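Local structure of transcription termination factor FttA (Pyrococcus horikoshii, 3AF6) at residues I545-Y550 and Q559-I564; K425-A430 and V531-Q536; Q13-I18 and I35-P40. The protein probably terminates transcription across the archaeal genome by cutting nascent single-stranded RNA with a nuclease centre that binds two zinc ions. All blocks are in the same frame, centred on the assembly; numbering follows the deposited sequence.

Contact 1: I545-Y550 and Q559-I564; sequences IIFVSY and QVQSGI
The ring of Phe547, at the end of strand 545-547, packs against Val560 and Gln561 in the last turn of the helix that follows. Apolar packing makes up most of the contact. The ring's outer atom, Phe547 CZ, lies 4.0 Å from Val560 CB, which sits at the ring edge near its plane, and the two side chains meet at about a right angle. Further back on the same ring, Phe547 CE2 comes within 3.6 Å of Gln561 CB, while Phe547 CD2 is equally close to Gln561 CG; this approach is oblique, with the ring and amide planes 59° apart. Pro429 and Val585 of the adjoining strands also touch Phe547.

The polar link is indirect. Because Gln561 holds CG anti to its backbone N (chi1 -170°) and stays extended beyond it, the amide is carried past the ring toward the loop after the strand. One water donates to both Ser549 O and Gln561 OE1, at 3.3 Å from each, and OE1 is also hydrogen-bonded to Thr587 OG1.

Within the backbone, Gly563 closes the helix in a Schellman motif, with Gly563 N bonded to Val560 O at 3.1 Å.

The chemistry implies a glutamine with two roles between strand 544-547 and helix 556-561 of the beta-CASP domain: its methylenes extend the hydrophobic packing round Phe547, and its carbonyl oxygen is satisfied by a hydroxyl and a water.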
loop_
_atom_site.group_PDB
_atom_site.type_symbol
_atom_site.label_atom_id
_atom_site.label_comp_id
_atom_site.label_asym_id
_atom_site.label_seq_id
_atom_site.Cartn_x
_atom_site.Cartn_y
_atom_site.Cartn_z
ATOM N N ILE A 545 24.432 -2.465 -15.328
ATOM C CA ILE A 545 23.501 -2.114 -14.269
ATOM C C ILE A 545 22.532 -1.085 -14.857
ATOM O O ILE A 545 22.946 -0.132 -15.517
ATOM C CB ILE A 545 24.235 -1.553 -13.020
ATOM C CG1 ILE A 545 23.255 -1.481 -11.850
ATOM C CG2 ILE A 545 24.848 -0.190 -13.320
ATOM C CD1 ILE A 545 23.892 -1.087 -10.535
ATOM N N ILE A 546 21.239 -1.300 -14.641
ATOM C CA ILE A 546 20.216 -0.405 -15.167
ATOM C C ILE A 546 19.307 0.137 -14.065
ATOM O O ILE A 546 18.611 -0.621 -13.391
ATOM C CB ILE A 546 19.324 -1.143 -16.206
ATOM C CG1 ILE A 546 20.179 -1.686 -17.353
ATOM C CG2 ILE A 546 18.268 -0.200 -16.750
ATOM C CD1 ILE A 546 19.407 -2.567 -18.311
ATOM N N PHE A 547 19.310 1.448 -13.878
ATOM C CA PHE A 547 18.441 2.046 -12.869
ATOM C C PHE A 547 17.114 2.345 -13.548
ATOM O O PHE A 547 17.079 2.979 -14.607
ATOM C CB PHE A 547 19.069 3.329 -12.298
ATOM C CG PHE A 547 20.305 3.074 -11.479
ATOM C CD1 PHE A 547 20.213 2.437 -10.241
ATOM C CD2 PHE A 547 21.565 3.396 -11.974
ATOM C CE1 PHE A 547 21.360 2.118 -9.510
ATOM C CE2 PHE A 547 22.713 3.082 -11.251
ATOM C CZ PHE A 547 22.608 2.439 -10.016
ATOM N N VAL A 548 16.030 1.859 -12.950
ATOM C CA VAL A 548 14.695 2.049 -13.497
ATOM C C VAL A 548 13.799 2.724 -12.472
ATOM O O VAL A 548 12.573 2.632 -12.531
ATOM C CB VAL A 548 14.062 0.702 -13.895
ATOM C CG1 VAL A 548 14.916 0.012 -14.944
ATOM C CG2 VAL A 548 13.908 -0.175 -12.662
ATOM N N SER A 549 14.426 3.392 -11.516
ATOM C CA SER A 549 13.686 4.092 -10.486
ATOM C C SER A 549 14.473 5.293 -10.000
ATOM O O SER A 549 15.687 5.395 -10.211
ATOM C CB SER A 549 13.382 3.160 -9.311
ATOM O OG SER A 549 14.572 2.701 -8.701
ATOM N N TYR A 550 13.756 6.208 -9.361
ATOM C CA TYR A 550 14.338 7.416 -8.811
ATOM C C TYR A 550 15.392 7.031 -7.788
ATOM O O TYR A 550 15.114 6.248 -6.878
ATOM C CB TYR A 550 13.254 8.244 -8.113
ATOM C CG TYR A 550 13.735 9.574 -7.580
ATOM C CD1 TYR A 550 14.144 10.583 -8.451
ATOM C CD2 TYR A 550 13.761 9.834 -6.206
ATOM C CE1 TYR A 550 14.561 11.822 -7.975
ATOM C CE2 TYR A 550 14.182 11.077 -5.717
ATOM C CZ TYR A 550 14.577 12.065 -6.611
ATOM O OH TYR A 550 14.978 13.305 -6.159
ATOM N N GLN A 559 24.795 7.579 -6.281
ATOM C CA GLN A 559 26.240 7.687 -6.324
ATOM C C GLN A 559 26.777 6.959 -7.555
ATOM O O GLN A 559 27.552 7.522 -8.329
ATOM C CB GLN A 559 26.817 7.099 -5.040
ATOM C CG GLN A 559 28.268 7.439 -4.782
ATOM C CD GLN A 559 28.635 7.281 -3.318
ATOM O OE1 GLN A 559 28.494 6.202 -2.742
ATOM N NE2 GLN A 559 29.104 8.362 -2.707
ATOM N N VAL A 560 26.355 5.710 -7.735
ATOM C CA VAL A 560 26.777 4.909 -8.881
ATOM C C VAL A 560 26.218 5.505 -10.176
ATOM O O VAL A 560 26.925 5.648 -11.178
ATOM C CB VAL A 560 26.260 3.465 -8.769
ATOM C CG1 VAL A 560 26.614 2.688 -10.028
ATOM C CG2 VAL A 560 26.834 2.804 -7.535
ATOM N N GLN A 561 24.934 5.846 -10.125
ATOM C CA GLN A 561 24.213 6.422 -11.251
ATOM C C GLN A 561 24.819 7.746 -11.693
ATOM O O GLN A 561 24.630 8.172 -12.827
ATOM C CB GLN A 561 22.752 6.640 -10.854
ATOM C CG GLN A 561 21.835 7.004 -11.998
ATOM C CD GLN A 561 20.500 7.547 -11.522
ATOM O OE1 GLN A 561 19.472 7.357 -12.176
ATOM N NE2 GLN A 561 20.512 8.239 -10.387
ATOM N N SER A 562 25.551 8.394 -10.796
ATOM C CA SER A 562 26.159 9.687 -11.104
ATOM C C SER A 562 27.498 9.604 -11.816
ATOM O O SER A 562 28.014 10.615 -12.292
ATOM C CB SER A 562 26.313 10.512 -9.827
ATOM O OG SER A 562 25.040 10.877 -9.320
ATOM N N GLY A 563 28.064 8.407 -11.881
ATOM C CA GLY A 563 29.333 8.252 -12.555
ATOM C C GLY A 563 30.503 7.901 -11.661
ATOM O O GLY A 563 31.535 7.460 -12.168
ATOM N N ILE A 564 30.365 8.091 -10.349
ATOM C CA ILE A 564 31.460 7.769 -9.428
ATOM C C ILE A 564 31.969 6.371 -9.772
ATOM O O ILE A 564 31.183 5.425 -9.877
ATOM C CB ILE A 564 31.004 7.789 -7.950
ATOM C CG1 ILE A 564 30.274 9.097 -7.632
ATOM C CG2 ILE A 564 32.209 7.650 -7.041
ATOM C CD1 ILE A 564 31.095 10.345 -7.869
HETATM O O HOH W 1 16.293 8.035 -12.023
#

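Contact 2: K425-A430 and V531-Q536; sequences KVLIPA and VEYFKQ
Leu427 and Tyr533, whose CA atoms stand 7.4 Å apart, mark where helix 531-536 comes nearest to strand 425-429. Leu427 carries the strand's side of the contact. With CG anti to the backbone N (chi1 174°), its forked end reaches the helix, where both methyls border Tyr533 CB. The nearer, Leu427 CD1, lies 3.8 Å from Tyr533 CB and approaches the base of the tyrosine ring obliquely, the two side chains crossing at about a right angle. The other branch goes on to the helix backbone: Leu427 CD2 is 3.7 Å from Phe534 N, and packs more loosely on the side chain, 4.2 Å from Phe534 CB.

The strand is an inner member of the parallel sheet of the beta-CASP domain, flanked by strands 516-520 and 544-547. Helix 529-537 links those two neighbours as a beta-alpha-beta crossover, so the chain passes over strand 425-429 and rests on Leu427, which also touches Ile518 and Ile545 on its two flanks.

From this shared seat the aromatic rings diverge. Tyr533, with CG anti to its carbonyl carbon (chi1 -69°), leads its ring away from Leu427 past Ile518, and its hydroxyl is hydrogen-bonded to Asp459 OD2. The Phe534 side chain instead packs on Ile545 and on Ile567 of strand 566-570. In the helix backbone, Lys535 N bonds to Val531 O at 2.9 Å.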
loop_
_atom_site.group_PDB
_atom_site.type_symbol
_atom_site.label_atom_id
_atom_site.label_comp_id
_atom_site.label_asym_id
_atom_site.label_seq_id
_atom_site.Cartn_x
_atom_site.Cartn_y
_atom_site.Cartn_z
ATOM N N LYS A 425 26.135 -10.025 -17.494
ATOM C CA LYS A 425 24.880 -10.101 -16.764
ATOM C C LYS A 425 24.295 -8.707 -16.607
ATOM O O LYS A 425 25.021 -7.705 -16.605
ATOM C CB LYS A 425 25.111 -10.728 -15.388
ATOM C CG LYS A 425 25.652 -12.136 -15.462
ATOM C CD LYS A 425 25.923 -12.721 -14.092
ATOM C CE LYS A 425 26.620 -14.060 -14.244
ATOM N NZ LYS A 425 27.792 -13.917 -15.162
ATOM N N VAL A 426 22.978 -8.640 -16.491
ATOM C CA VAL A 426 22.326 -7.361 -16.328
ATOM C C VAL A 426 21.689 -7.294 -14.959
ATOM O O VAL A 426 20.828 -8.112 -14.618
ATOM C CB VAL A 426 21.245 -7.142 -17.377
ATOM C CG1 VAL A 426 20.654 -5.742 -17.217
ATOM C CG2 VAL A 426 21.829 -7.327 -18.761
ATOM N N LEU A 427 22.130 -6.325 -14.168
ATOM C CA LEU A 427 21.592 -6.146 -12.829
ATOM C C LEU A 427 20.551 -5.045 -12.831
ATOM O O LEU A 427 20.831 -3.900 -13.212
ATOM C CB LEU A 427 22.705 -5.790 -11.834
ATOM C CG LEU A 427 22.179 -5.448 -10.435
ATOM C CD1 LEU A 427 21.470 -6.663 -9.853
ATOM C CD2 LEU A 427 23.318 -4.992 -9.547
ATOM N N ILE A 428 19.345 -5.395 -12.405
ATOM C CA ILE A 428 18.267 -4.419 -12.348
ATOM C C ILE A 428 17.777 -4.278 -10.917
ATOM O O ILE A 428 16.979 -5.085 -10.427
ATOM C CB ILE A 428 17.078 -4.814 -13.280
ATOM C CG1 ILE A 428 17.533 -4.795 -14.746
ATOM C CG2 ILE A 428 15.917 -3.839 -13.098
ATOM C CD1 ILE A 428 16.444 -5.166 -15.740
ATOM N N PRO A 429 18.271 -3.254 -10.213
ATOM C CA PRO A 429 17.830 -3.062 -8.831
ATOM C C PRO A 429 16.428 -2.473 -8.839
ATOM O O PRO A 429 16.121 -1.621 -9.675
ATOM C CB PRO A 429 18.879 -2.110 -8.264
ATOM C CG PRO A 429 19.260 -1.304 -9.445
ATOM C CD PRO A 429 19.345 -2.314 -10.564
ATOM N N ALA A 430 15.582 -2.948 -7.927
ATOM C CA ALA A 430 14.203 -2.472 -7.818
ATOM C C ALA A 430 13.576 -2.944 -6.507
ATOM O O ALA A 430 13.891 -4.034 -6.015
ATOM C CB ALA A 430 13.378 -2.975 -9.004
ATOM N N VAL A 531 22.715 -5.164 -3.371
ATOM C CA VAL A 531 24.043 -4.665 -3.043
ATOM C C VAL A 531 25.154 -5.698 -3.252
ATOM O O VAL A 531 26.255 -5.359 -3.685
ATOM C CB VAL A 531 24.081 -4.152 -1.596
ATOM C CG1 VAL A 531 25.477 -3.691 -1.238
ATOM C CG2 VAL A 531 23.092 -3.007 -1.443
ATOM N N GLU A 532 24.867 -6.958 -2.959
ATOM C CA GLU A 532 25.865 -8.000 -3.131
ATOM C C GLU A 532 26.208 -8.140 -4.605
ATOM O O GLU A 532 27.383 -8.147 -4.972
ATOM C CB GLU A 532 25.349 -9.330 -2.589
ATOM C CG GLU A 532 26.374 -10.447 -2.641
ATOM C CD GLU A 532 25.878 -11.718 -1.970
ATOM O OE1 GLU A 532 26.560 -12.767 -2.096
ATOM O OE2 GLU A 532 24.806 -11.666 -1.314
ATOM N N TYR A 533 25.177 -8.250 -5.443
ATOM C CA TYR A 533 25.366 -8.365 -6.886
ATOM C C TYR A 533 26.192 -7.178 -7.337
ATOM O O TYR A 533 27.205 -7.345 -8.014
ATOM C CB TYR A 533 24.021 -8.345 -7.618
ATOM C CG TYR A 533 23.161 -9.564 -7.391
ATOM C CD1 TYR A 533 23.543 -10.810 -7.881
ATOM C CD2 TYR A 533 21.972 -9.474 -6.672
ATOM C CE1 TYR A 533 22.758 -11.940 -7.661
ATOM C CE2 TYR A 533 21.179 -10.599 -6.442
ATOM C CZ TYR A 533 21.580 -11.827 -6.938
ATOM O OH TYR A 533 20.811 -12.943 -6.702
ATOM N N PHE A 534 25.766 -5.978 -6.950
ATOM C CA PHE A 534 26.488 -4.770 -7.334
ATOM C C PHE A 534 27.976 -4.907 -7.053
ATOM O O PHE A 534 28.794 -4.876 -7.976
ATOM C CB PHE A 534 25.963 -3.541 -6.593
ATOM C CG PHE A 534 26.814 -2.314 -6.792
ATOM C CD1 PHE A 534 26.877 -1.689 -8.031
ATOM C CD2 PHE A 534 27.587 -1.809 -5.747
ATOM C CE1 PHE A 534 27.700 -0.579 -8.234
ATOM C CE2 PHE A 534 28.414 -0.701 -5.938
ATOM C CZ PHE A 534 28.470 -0.083 -7.188
ATOM N N LYS A 535 28.313 -5.052 -5.772
ATOM C CA LYS A 535 29.699 -5.202 -5.337
ATOM C C LYS A 535 30.466 -6.186 -6.209
ATOM O O LYS A 535 31.559 -5.885 -6.692
ATOM C CB LYS A 535 29.758 -5.709 -3.891
ATOM C CG LYS A 535 29.456 -4.687 -2.815
ATOM C CD LYS A 535 29.596 -5.328 -1.440
ATOM C CE LYS A 535 29.419 -4.312 -0.320
ATOM N NZ LYS A 535 29.560 -4.931 1.031
ATOM N N GLN A 536 29.884 -7.365 -6.410
ATOM C CA GLN A 536 30.543 -8.398 -7.184
ATOM C C GLN A 536 30.576 -8.239 -8.694
ATOM O O GLN A 536 31.409 -8.858 -9.354
ATOM C CB GLN A 536 29.956 -9.759 -6.827
ATOM C CG GLN A 536 30.279 -10.184 -5.409
ATOM C CD GLN A 536 30.178 -11.679 -5.216
ATOM O OE1 GLN A 536 30.806 -12.449 -5.944
ATOM N NE2 GLN A 536 29.394 -12.102 -4.228
#

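Contact 3: Q13-I18 and I35-P40; sequences QILRDI and IEFEGP
Leu15 of the helix and Phe37 of the strand meet side by side, the two side chains sliding past each other in opposite directions. The CA atoms of Leu15 and Glu36 mark the nearest backbone approach, 7.5 Å. From the Leu15 backbone, CB is directed at the strand, and a chi1 of -79° sets CG anti to the carbonyl carbon, bringing the branch point beside the phenylalanine: Leu15 CG is 3.9 Å from Phe37 CE2. Beyond it, Leu15 CD2 makes the closest approach, 3.5 Å to Phe37 CE2, coming obliquely to the ring. Both methyls lie by the carbonyl oxygen Ile35 O, Leu15 CD2 at 3.9 Å and Leu15 CD1 at 4.1 Å; CD2 alone of the two also reaches the ring. The peptide oxygen so covered by methyls has a polar partner too, the hydrogen bond to Arg19 NH2 from one turn further along the helix.

Other residues complete the layer. Ile35 points at the helix and packs on Val22 and Leu42, and Ile18 reaches Leu42 as well. The ring of Phe37 stacks with Tyr179 and touches Val11.

The Leu15-Phe37 packing, with Ile35, forms part of the apolar layer between the first helix and the first strand of KHa. Helix 11-22 lying on a three-stranded mixed sheet, with strand 32-38 at its edge, is consistent with a type II KH fold, whose sheet has its first strand antiparallel to the second and the third parallel to the second.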
loop_
_atom_site.group_PDB
_atom_site.type_symbol
_atom_site.label_atom_id
_atom_site.label_comp_id
_atom_site.label_asym_id
_atom_site.label_seq_id
_atom_site.Cartn_x
_atom_site.Cartn_y
_atom_site.Cartn_z
ATOM N N GLN A 13 -24.983 7.023 23.763
ATOM C CA GLN A 13 -26.055 7.992 23.879
ATOM C C GLN A 13 -26.592 8.170 22.456
ATOM O O GLN A 13 -27.784 8.391 22.245
ATOM C CB GLN A 13 -25.475 9.299 24.415
ATOM C CG GLN A 13 -26.470 10.400 24.705
ATOM C CD GLN A 13 -25.779 11.638 25.258
ATOM O OE1 GLN A 13 -25.109 11.580 26.296
ATOM N NE2 GLN A 13 -25.930 12.764 24.563
ATOM N N ILE A 14 -25.688 8.057 21.486
ATOM C CA ILE A 14 -26.017 8.181 20.066
ATOM C C ILE A 14 -26.616 6.874 19.553
ATOM O O ILE A 14 -27.497 6.883 18.697
ATOM C CB ILE A 14 -24.755 8.520 19.224
ATOM C CG1 ILE A 14 -24.200 9.882 19.650
ATOM C CG2 ILE A 14 -25.092 8.512 17.737
ATOM C CD1 ILE A 14 -22.957 10.304 18.909
ATOM N N LEU A 15 -26.118 5.753 20.072
ATOM C CA LEU A 15 -26.614 4.432 19.692
ATOM C C LEU A 15 -28.054 4.320 20.178
ATOM O O LEU A 15 -28.896 3.677 19.555
ATOM C CB LEU A 15 -25.769 3.332 20.347
ATOM C CG LEU A 15 -24.414 2.984 19.729
ATOM C CD1 LEU A 15 -23.640 2.065 20.657
ATOM C CD2 LEU A 15 -24.630 2.321 18.383
ATOM N N ARG A 16 -28.318 4.961 21.308
ATOM C CA ARG A 16 -29.637 4.965 21.917
ATOM C C ARG A 16 -30.651 5.605 20.965
ATOM O O ARG A 16 -31.855 5.394 21.089
ATOM C CB ARG A 16 -29.561 5.732 23.236
ATOM C CG ARG A 16 -30.753 5.601 24.150
ATOM C CD ARG A 16 -30.413 6.220 25.491
ATOM N NE ARG A 16 -29.384 5.450 26.188
ATOM C CZ ARG A 16 -28.419 5.981 26.935
ATOM N NH1 ARG A 16 -27.536 5.192 27.534
ATOM N NH2 ARG A 16 -28.323 7.298 27.069
ATOM N N ASP A 17 -30.156 6.390 20.012
ATOM C CA ASP A 17 -31.023 7.036 19.031
ATOM C C ASP A 17 -30.987 6.237 17.734
ATOM O O ASP A 17 -31.918 6.288 16.933
ATOM C CB ASP A 17 -30.573 8.477 18.776
ATOM C CG ASP A 17 -30.654 9.340 20.019
ATOM O OD1 ASP A 17 -30.410 10.562 19.917
ATOM O OD2 ASP A 17 -30.957 8.793 21.102
ATOM N N ILE A 18 -29.897 5.504 17.530
ATOM C CA ILE A 18 -29.748 4.665 16.347
ATOM C C ILE A 18 -30.686 3.481 16.562
ATOM O O ILE A 18 -31.479 3.122 15.692
ATOM C CB ILE A 18 -28.296 4.125 16.202
ATOM C CG1 ILE A 18 -27.314 5.279 15.965
ATOM C CG2 ILE A 18 -28.226 3.115 15.061
ATOM C CD1 ILE A 18 -27.481 5.977 14.629
ATOM N N ILE A 35 -26.565 -4.047 18.880
ATOM C CA ILE A 35 -26.193 -3.099 17.841
ATOM C C ILE A 35 -25.041 -2.275 18.394
ATOM O O ILE A 35 -25.234 -1.426 19.261
ATOM C CB ILE A 35 -27.363 -2.165 17.479
ATOM C CG1 ILE A 35 -28.559 -2.995 17.017
ATOM C CG2 ILE A 35 -26.949 -1.218 16.364
ATOM C CD1 ILE A 35 -29.772 -2.171 16.654
ATOM N N GLU A 36 -23.841 -2.547 17.901
ATOM C CA GLU A 36 -22.647 -1.840 18.346
ATOM C C GLU A 36 -21.883 -1.259 17.163
ATOM O O GLU A 36 -22.217 -1.518 16.007
ATOM C CB GLU A 36 -21.734 -2.798 19.115
ATOM C CG GLU A 36 -21.465 -4.104 18.380
ATOM C CD GLU A 36 -20.351 -4.922 19.014
ATOM O OE1 GLU A 36 -20.347 -5.054 20.259
ATOM O OE2 GLU A 36 -19.488 -5.438 18.263
ATOM N N PHE A 37 -20.858 -0.466 17.461
ATOM C CA PHE A 37 -20.029 0.132 16.420
ATOM C C PHE A 37 -18.739 -0.664 16.283
ATOM O O PHE A 37 -18.076 -0.957 17.276
ATOM C CB PHE A 37 -19.684 1.585 16.767
ATOM C CG PHE A 37 -20.707 2.585 16.307
ATOM C CD1 PHE A 37 -21.031 2.701 14.961
ATOM C CD2 PHE A 37 -21.324 3.436 17.215
ATOM C CE1 PHE A 37 -21.955 3.654 14.525
ATOM C CE2 PHE A 37 -22.247 4.389 16.788
ATOM C CZ PHE A 37 -22.561 4.498 15.443
ATOM N N GLU A 38 -18.400 -1.036 15.056
ATOM C CA GLU A 38 -17.166 -1.769 14.786
ATOM C C GLU A 38 -16.391 -0.935 13.789
ATOM O O GLU A 38 -16.724 -0.911 12.604
ATOM C CB GLU A 38 -17.455 -3.146 14.187
ATOM C CG GLU A 38 -17.464 -4.272 15.205
ATOM C CD GLU A 38 -17.710 -5.624 14.569
ATOM O OE1 GLU A 38 -16.943 -6.008 13.653
ATOM O OE2 GLU A 38 -18.672 -6.300 14.992
ATOM N N GLY A 39 -15.355 -0.252 14.269
ATOM C CA GLY A 39 -14.596 0.600 13.380
ATOM C C GLY A 39 -15.625 1.536 12.778
ATOM O O GLY A 39 -16.656 1.790 13.403
ATOM N N PRO A 40 -15.399 2.046 11.563
ATOM C CA PRO A 40 -16.345 2.958 10.912
ATOM C C PRO A 40 -17.779 2.427 10.806
ATOM O O PRO A 40 -18.737 3.181 10.978
ATOM C CB PRO A 40 -15.723 3.172 9.535
ATOM C CG PRO A 40 -14.264 3.037 9.806
ATOM C CD PRO A 40 -14.206 1.846 10.729
#

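In the fold
From the N terminus, contact 3 comes first, closing a loop of 16 residues between helix 11-22 and strand 32-38 within KHa. The chain then runs through KHb and the N-terminal part of the metallo-beta-lactamase region, whose C-terminal part follows the beta-CASP region. Contact 2 is a long-range closure, bringing helix 529-537 back, after 100 residues, to strand 425-429; contact 1 closes a loop of eight residues between strand 544-547 and helix 556-561. The three are in series; none nests or crosses. Contacts 1 and 2 adjoin: their strands are sheet neighbours, probably bonded from Ile546 N to Leu427 O, and Val560 packs on Phe534. Contact 3 lies across the molecule, its centre about 55 Å from both of theirs.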